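Local coordinates for protein beta-lactamase (Klebsiella pneumoniae, PDB 6HUH) that probably hydrolyses the ring of beta-lactam antibiotics to substituted beta-amino acids, as a class D beta-lactamase that contributes to antibiotic resistance, at residues L184-P187 / Q193-G196; L230-T235 / E251-A256. All blocks are in the same frame, centred on the assembly; numbering follows the deposited sequence.

Interaction 1 of 2, residues L184-P187 / Q193-G196; sequences LRQP and QIHG
Arg185 lays its guanidinium across the side chain of Gln193, the two running at about a right angle, in the beta hairpin formed by strands 185-189 and 192-201 at one edge of the antiparallel sheet of this class D beta-lactamase. Gln193 OE1 sits over one guanidinium face, and its 3.3 Å separation from Arg185 NE is not a hydrogen bond because the angle is poor. The guanidinium and amide planes stand 58° apart, which also argues against a flat stack. With CG anti to the backbone N (chi1 -170°) and a bend at chi2, the arginine chain passes His195, where CD lies 3.6 Å from CE1 of that ring. Its charge is met by a salt bridge from NH1 to Asp188.

The register rests on the bond from Gly196 N to Leu184 O, 2.9 Å long, and on Arg185 and His195, which form a non-hydrogen-bonded antiparallel pair. A further bond runs from Gln186 N to Ile194 O at 2.7 Å. The 122° between the short strand axes shows that the pairing is far from straight, and the first strand is loosely attached.

His195 is held from outside the hairpin: ND1 bonds to Ala181 O, and its ring stacks with Trp222. On the other face of the sheet, Ile194 CG2 packs on Gln186 CB, while Phe254 of helix 245-264 touches both residues. Bent back at chi2, Gln186 brings NE2 within 3.4 Å of Gly196 O, a weak hydrogen bond.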
ATOM      1  N   LEU A 184       6.322  -4.792  -5.210  1.00 27.33           N
ATOM      2  CA  LEU A 184       6.438  -4.322  -6.624  1.00 26.72           C
ATOM      3  C   LEU A 184       5.174  -4.523  -7.504  1.00 30.78           C
ATOM      4  O   LEU A 184       5.194  -4.143  -8.675  1.00 29.37           O
ATOM      5  CB  LEU A 184       7.627  -5.019  -7.348  1.00 25.86           C
ATOM      6  CG  LEU A 184       9.054  -4.557  -7.096  1.00 27.48           C
ATOM      7  CD1 LEU A 184      10.010  -5.439  -7.834  1.00 26.05           C
ATOM      8  CD2 LEU A 184       9.252  -3.125  -7.528  1.00 29.42           C
ATOM      9  N   ARG A 185       4.118  -5.172  -6.959  1.00 29.41           N
ATOM     10  CA  ARG A 185       2.850  -5.481  -7.631  1.00 29.90           C
ATOM     11  C   ARG A 185       2.111  -4.236  -8.117  1.00 34.74           C
ATOM     12  O   ARG A 185       2.041  -3.229  -7.415  1.00 35.28           O
ATOM     13  CB  ARG A 185       1.967  -6.338  -6.725  1.00 29.39           C
ATOM     14  CG  ARG A 185       0.736  -6.916  -7.402  1.00 35.11           C
ATOM     15  CD  ARG A 185       0.846  -8.414  -7.639  1.00 31.33           C
ATOM     16  NE  ARG A 185      -0.472  -9.054  -7.632  1.00 21.89           N
ATOM     17  CZ  ARG A 185      -1.327  -9.027  -8.647  1.00 44.82           C
ATOM     18  NH1 ARG A 185      -1.016  -8.390  -9.776  1.00 37.80           N
ATOM     19  NH2 ARG A 185      -2.510  -9.618  -8.540  1.00 33.60           N
ATOM     20  N   GLN A 186       1.550  -4.339  -9.324  1.00 30.97           N
ATOM     21  CA  GLN A 186       0.821  -3.324 -10.088  1.00 30.22           C
ATOM     22  C   GLN A 186      -0.624  -3.818 -10.424  1.00 35.41           C
ATOM     23  O   GLN A 186      -0.912  -5.019 -10.258  1.00 33.58           O
ATOM     24  CB  GLN A 186       1.595  -3.067 -11.406  1.00 30.09           C
ATOM     25  CG  GLN A 186       2.984  -2.452 -11.255  1.00 24.43           C
ATOM     26  CD  GLN A 186       2.924  -0.982 -10.917  1.00 40.94           C
ATOM     27  OE1 GLN A 186       2.051  -0.247 -11.395  1.00 32.84           O
ATOM     28  NE2 GLN A 186       3.845  -0.526 -10.064  1.00 29.81           N
ATOM     29  N   PRO A 187      -1.539  -2.937 -10.935  1.00 35.10           N
ATOM     30  CA  PRO A 187      -2.884  -3.418 -11.295  1.00 37.68           C
ATOM     31  C   PRO A 187      -2.820  -4.480 -12.385  1.00 44.24           C
ATOM     32  O   PRO A 187      -1.968  -4.415 -13.283  1.00 42.09           O
ATOM     33  CB  PRO A 187      -3.611  -2.156 -11.790  1.00 39.58           C
ATOM     34  CG  PRO A 187      -2.839  -1.021 -11.252  1.00 42.04           C
ATOM     35  CD  PRO A 187      -1.415  -1.490 -11.207  1.00 36.13           C
ATOM     36  N   GLN A 193      -0.795 -11.110 -13.648  1.00 38.24           N
ATOM     37  CA  GLN A 193      -0.297 -10.433 -12.468  1.00 36.69           C
ATOM     38  C   GLN A 193       0.841  -9.560 -12.928  1.00 39.01           C
ATOM     39  O   GLN A 193       1.797 -10.068 -13.497  1.00 38.53           O
ATOM     40  CB  GLN A 193       0.181 -11.453 -11.422  1.00 38.48           C
ATOM     41  CG  GLN A 193      -0.934 -12.055 -10.565  1.00 52.82           C
ATOM     42  CD  GLN A 193      -0.361 -12.816  -9.398  1.00 79.91           C
ATOM     43  OE1 GLN A 193       0.144 -12.238  -8.423  1.00 69.91           O
ATOM     44  NE2 GLN A 193      -0.412 -14.139  -9.478  1.00 84.23           N
ATOM     45  N   ILE A 194       0.719  -8.243 -12.736  1.00 35.02           N
ATOM     46  CA  ILE A 194       1.727  -7.265 -13.174  1.00 32.76           C
ATOM     47  C   ILE A 194       2.658  -6.818 -12.013  1.00 33.24           C
ATOM     48  O   ILE A 194       2.194  -6.443 -10.942  1.00 33.38           O
ATOM     49  CB  ILE A 194       1.045  -6.062 -13.902  1.00 36.05           C
ATOM     50  CG1 ILE A 194      -0.061  -6.510 -14.930  1.00 38.02           C
ATOM     51  CG2 ILE A 194       2.055  -5.093 -14.539  1.00 35.69           C
ATOM     52  CD1 ILE A 194       0.319  -7.389 -16.133  1.00 44.77           C
ATOM     53  N   HIS A 195       3.954  -6.878 -12.229  1.00 26.87           N
ATOM     54  CA  HIS A 195       4.919  -6.428 -11.244  1.00 25.97           C
ATOM     55  C   HIS A 195       5.792  -5.462 -12.005  1.00 30.17           C
ATOM     56  O   HIS A 195       6.205  -5.786 -13.118  1.00 31.27           O
ATOM     57  CB  HIS A 195       5.725  -7.602 -10.694  1.00 26.91           C
ATOM     58  CG  HIS A 195       4.880  -8.741 -10.196  1.00 31.85           C
ATOM     59  ND1 HIS A 195       4.589  -8.898  -8.847  1.00 33.44           N
ATOM     60  CD2 HIS A 195       4.304  -9.754 -10.884  1.00 34.88           C
ATOM     61  CE1 HIS A 195       3.860  -9.998  -8.760  1.00 34.23           C
ATOM     62  NE2 HIS A 195       3.666 -10.549  -9.957  1.00 35.55           N
ATOM     63  N   GLY A 196       5.988  -4.261 -11.465  1.00 25.70           N
ATOM     64  CA  GLY A 196       6.762  -3.226 -12.152  1.00 25.11           C
ATOM     65  C   GLY A 196       7.307  -2.084 -11.317  1.00 29.48           C
ATOM     66  O   GLY A 196       6.918  -1.887 -10.166  1.00 30.25           O
TER

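Interaction 2 of 2, residues L230-T235 / E251-A256; sequences LIFVHT and EEVFAA
A helix-on-sheet interface, part of the hydrophobic core of the transpeptidase-like fold shared by class D beta-lactamases and penicillin-binding proteins, brings helix 251-256 against strand 230-235. Their short axes approach to 9.3 Å and run in obliquely opposed directions, a distance spanned by side chains from both elements. Val253 is the central residue and splits its two methyl groups between two strand neighbours on the same face.

CG1 lies over one face of the Phe232 ring, 3.9 Å from its centroid and 24° off the normal, which meets the geometry of a CH-pi contact; the offset toward the rim makes Phe232 CD1 the nearest ring atom at 3.6 Å. The other methyl, CG2, rests 3.7 Å from His234 CB. The first torsion of Phe232 sets CG between the backbone N and the carbonyl carbon and turns a ring face toward Val253 CG1.

Beside this apolar patch, His234 NE2 donates a hydrogen bond to Glu252 OE2 at 2.8 Å, with 153° at the proton. The oxygen lies near the imidazole plane, whereas the nitrogen approaches from above the carboxylate plane, and the two planes are 64° apart. The other ring nitrogen, ND1, is hydrogen-bonded to Cys26 O. Because a carbonyl and a carboxylate both accept from it, the imidazole is probably doubly protonated, although hydrogens are not seen.

Phe232 and His234 also touch Phe29 and Met27 of strand 26-30, Phe219 of strand 215-225 reaches both Phe232 and Val253, and Val233 points to the opposite side, where helix 155-166 packs.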
ATOM      1  N   LEU A 230       6.359 -12.870 -18.855  1.00 37.64           N
ATOM      2  CA  LEU A 230       6.791 -11.935 -19.896  1.00 35.45           C
ATOM      3  C   LEU A 230       7.444 -10.706 -19.282  1.00 35.68           C
ATOM      4  O   LEU A 230       6.789  -9.976 -18.539  1.00 35.37           O
ATOM      5  CB  LEU A 230       5.577 -11.531 -20.752  1.00 36.43           C
ATOM      6  CG  LEU A 230       5.779 -10.531 -21.892  1.00 40.43           C
ATOM      7  CD1 LEU A 230       5.346 -11.122 -23.185  1.00 42.59           C
ATOM      8  CD2 LEU A 230       4.966  -9.259 -21.664  1.00 40.34           C
ATOM      9  N   ILE A 231       8.735 -10.479 -19.596  1.00 28.21           N
ATOM     10  CA  ILE A 231       9.498  -9.307 -19.147  1.00 24.92           C
ATOM     11  C   ILE A 231       9.144  -8.132 -20.105  1.00 30.25           C
ATOM     12  O   ILE A 231       8.718  -8.366 -21.237  1.00 30.18           O
ATOM     13  CB  ILE A 231      11.030  -9.582 -19.157  1.00 25.81           C
ATOM     14  CG1 ILE A 231      11.437 -10.909 -18.452  1.00 24.56           C
ATOM     15  CG2 ILE A 231      11.817  -8.402 -18.620  1.00 25.89           C
ATOM     16  CD1 ILE A 231      11.145 -11.087 -17.056  1.00 23.36           C
ATOM     17  N   PHE A 232       9.322  -6.882 -19.643  1.00 26.24           N
ATOM     18  CA  PHE A 232       9.095  -5.658 -20.420  1.00 24.99           C
ATOM     19  C   PHE A 232       9.947  -4.531 -19.838  1.00 25.92           C
ATOM     20  O   PHE A 232      10.088  -4.420 -18.622  1.00 22.35           O
ATOM     21  CB  PHE A 232       7.605  -5.271 -20.509  1.00 26.90           C
ATOM     22  CG  PHE A 232       6.933  -5.045 -19.183  1.00 28.09           C
ATOM     23  CD1 PHE A 232       7.116  -3.853 -18.485  1.00 31.54           C
ATOM     24  CD2 PHE A 232       6.095  -6.007 -18.638  1.00 30.74           C
ATOM     25  CE1 PHE A 232       6.558  -3.673 -17.211  1.00 32.93           C
ATOM     26  CE2 PHE A 232       5.481  -5.797 -17.390  1.00 34.15           C
ATOM     27  CZ  PHE A 232       5.735  -4.639 -16.676  1.00 31.94           C
ATOM     28  N   VAL A 233      10.554  -3.734 -20.715  1.00 23.55           N
ATOM     29  CA  VAL A 233      11.418  -2.620 -20.347  1.00 23.44           C
ATOM     30  C   VAL A 233      11.043  -1.468 -21.266  1.00 29.99           C
ATOM     31  O   VAL A 233      10.943  -1.660 -22.483  1.00 30.56           O
ATOM     32  CB  VAL A 233      12.935  -2.971 -20.459  1.00 27.79           C
ATOM     33  CG1 VAL A 233      13.809  -1.801 -20.028  1.00 27.42           C
ATOM     34  CG2 VAL A 233      13.303  -4.218 -19.659  1.00 27.74           C
ATOM     35  N   HIS A 234      10.815  -0.275 -20.699  1.00 27.53           N
ATOM     36  CA  HIS A 234      10.483   0.902 -21.511  1.00 27.76           C
ATOM     37  C   HIS A 234      11.133   2.176 -20.991  1.00 31.02           C
ATOM     38  O   HIS A 234      11.113   2.421 -19.791  1.00 29.63           O
ATOM     39  CB  HIS A 234       8.966   1.056 -21.677  1.00 28.87           C
ATOM     40  CG  HIS A 234       8.526   2.197 -22.550  1.00 32.72           C
ATOM     41  ND1 HIS A 234       8.983   2.341 -23.840  1.00 34.69           N
ATOM     42  CD2 HIS A 234       7.627   3.178 -22.301  1.00 34.42           C
ATOM     43  CE1 HIS A 234       8.378   3.411 -24.325  1.00 34.53           C
ATOM     44  NE2 HIS A 234       7.551   3.945 -23.434  1.00 34.91           N
ATOM     45  N   THR A 235      11.719   2.978 -21.899  1.00 28.60           N
ATOM     46  CA  THR A 235      12.332   4.263 -21.544  1.00 28.28           C
ATOM     47  C   THR A 235      11.663   5.417 -22.253  1.00 34.48           C
ATOM     48  O   THR A 235      11.226   5.271 -23.395  1.00 35.37           O
ATOM     49  CB  THR A 235      13.837   4.303 -21.758  1.00 26.52           C
ATOM     50  OG1 THR A 235      14.103   4.043 -23.121  1.00 29.94           O
ATOM     51  CG2 THR A 235      14.590   3.337 -20.862  1.00 25.84           C
ATOM     52  N   GLU A 251       2.274   4.284 -18.347  1.00 34.41           N
ATOM     53  CA  GLU A 251       1.069   4.484 -19.139  1.00 36.46           C
ATOM     54  C   GLU A 251       1.174   3.706 -20.468  1.00 42.87           C
ATOM     55  O   GLU A 251       0.280   2.922 -20.786  1.00 42.73           O
ATOM     56  CB  GLU A 251       0.919   5.988 -19.377  1.00 38.43           C
ATOM     57  CG  GLU A 251      -0.364   6.456 -20.021  1.00 53.71           C
ATOM     58  CD  GLU A 251      -0.373   7.968 -20.157  1.00 76.93           C
ATOM     59  OE1 GLU A 251      -0.964   8.631 -19.273  1.00 88.33           O
ATOM     60  OE2 GLU A 251       0.282   8.492 -21.091  1.00 50.12           O
ATOM     61  N   GLU A 252       2.294   3.901 -21.205  1.00 41.66           N
ATOM     62  CA  GLU A 252       2.587   3.299 -22.515  1.00 42.82           C
ATOM     63  C   GLU A 252       2.758   1.778 -22.461  1.00 46.71           C
ATOM     64  O   GLU A 252       2.459   1.090 -23.443  1.00 47.16           O
ATOM     65  CB  GLU A 252       3.799   3.979 -23.187  1.00 43.67           C
ATOM     66  CG  GLU A 252       3.465   5.304 -23.855  1.00 55.63           C
ATOM     67  CD  GLU A 252       4.639   6.249 -24.067  1.00 84.31           C
ATOM     68  OE1 GLU A 252       4.483   7.461 -23.785  1.00 74.12           O
ATOM     69  OE2 GLU A 252       5.709   5.786 -24.527  1.00 83.89           O
ATOM     70  N   VAL A 253       3.224   1.262 -21.320  1.00 41.99           N
ATOM     71  CA  VAL A 253       3.397  -0.174 -21.120  1.00 41.84           C
ATOM     72  C   VAL A 253       2.020  -0.819 -20.957  1.00 47.18           C
ATOM     73  O   VAL A 253       1.722  -1.804 -21.628  1.00 46.84           O
ATOM     74  CB  VAL A 253       4.350  -0.462 -19.942  1.00 44.97           C
ATOM     75  CG1 VAL A 253       4.210  -1.889 -19.441  1.00 45.13           C
ATOM     76  CG2 VAL A 253       5.793  -0.182 -20.338  1.00 44.03           C
ATOM     77  N   PHE A 254       1.165  -0.215 -20.108  1.00 45.35           N
ATOM     78  CA  PHE A 254      -0.198  -0.679 -19.846  1.00 45.85           C
ATOM     79  C   PHE A 254      -1.097  -0.590 -21.072  1.00 51.71           C
ATOM     80  O   PHE A 254      -2.059  -1.353 -21.176  1.00 54.39           O
ATOM     81  CB  PHE A 254      -0.814   0.038 -18.643  1.00 46.68           C
ATOM     82  CG  PHE A 254      -0.561  -0.685 -17.345  1.00 46.41           C
ATOM     83  CD1 PHE A 254      -1.312  -1.804 -16.995  1.00 49.58           C
ATOM     84  CD2 PHE A 254       0.392  -0.221 -16.450  1.00 45.68           C
ATOM     85  CE1 PHE A 254      -1.083  -2.470 -15.792  1.00 49.01           C
ATOM     86  CE2 PHE A 254       0.603  -0.871 -15.238  1.00 47.12           C
ATOM     87  CZ  PHE A 254      -0.133  -1.990 -14.920  1.00 46.19           C
ATOM     88  N   ALA A 255      -0.766   0.312 -22.011  1.00 45.94           N
ATOM     89  CA  ALA A 255      -1.496   0.462 -23.260  1.00 46.01           C
ATOM     90  C   ALA A 255      -1.164  -0.739 -24.159  1.00 50.43           C
ATOM     91  O   ALA A 255      -2.054  -1.547 -24.453  1.00 50.66           O
ATOM     92  CB  ALA A 255      -1.103   1.772 -23.943  1.00 46.11           C
ATOM     93  N   ALA A 256       0.149  -0.893 -24.494  1.00 46.60           N
ATOM     94  CA  ALA A 256       0.757  -1.887 -25.390  1.00 46.01           C
ATOM     95  C   ALA A 256       0.986  -3.311 -24.831  1.00 47.59           C
ATOM     96  O   ALA A 256       1.449  -4.177 -25.585  1.00 46.84           O
ATOM     97  CB  ALA A 256       2.067  -1.342 -25.908  1.00 45.82           C
TER

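How the interactions relate
From the N terminus, the chain leaves helix 174-184, enters strand 185-189 and turns straight back, so interaction 1 closes a short hairpin with five residues between its segments. Strand 215-225 follows, then strand 228-238, and interaction 2 closes a longer excursion of 15 residues when helix 245-264 folds back over the sheet. The two closures are in series, neither nested nor crossed. Their centres are 12 Å apart, and they touch: Phe254 CE1 lies 3.3 Å from Pro187 O, and Phe232 CZ is 3.8 Å from His195 O. Together they join the edge hairpin, an inner strand and the C-terminal helix around one sheet.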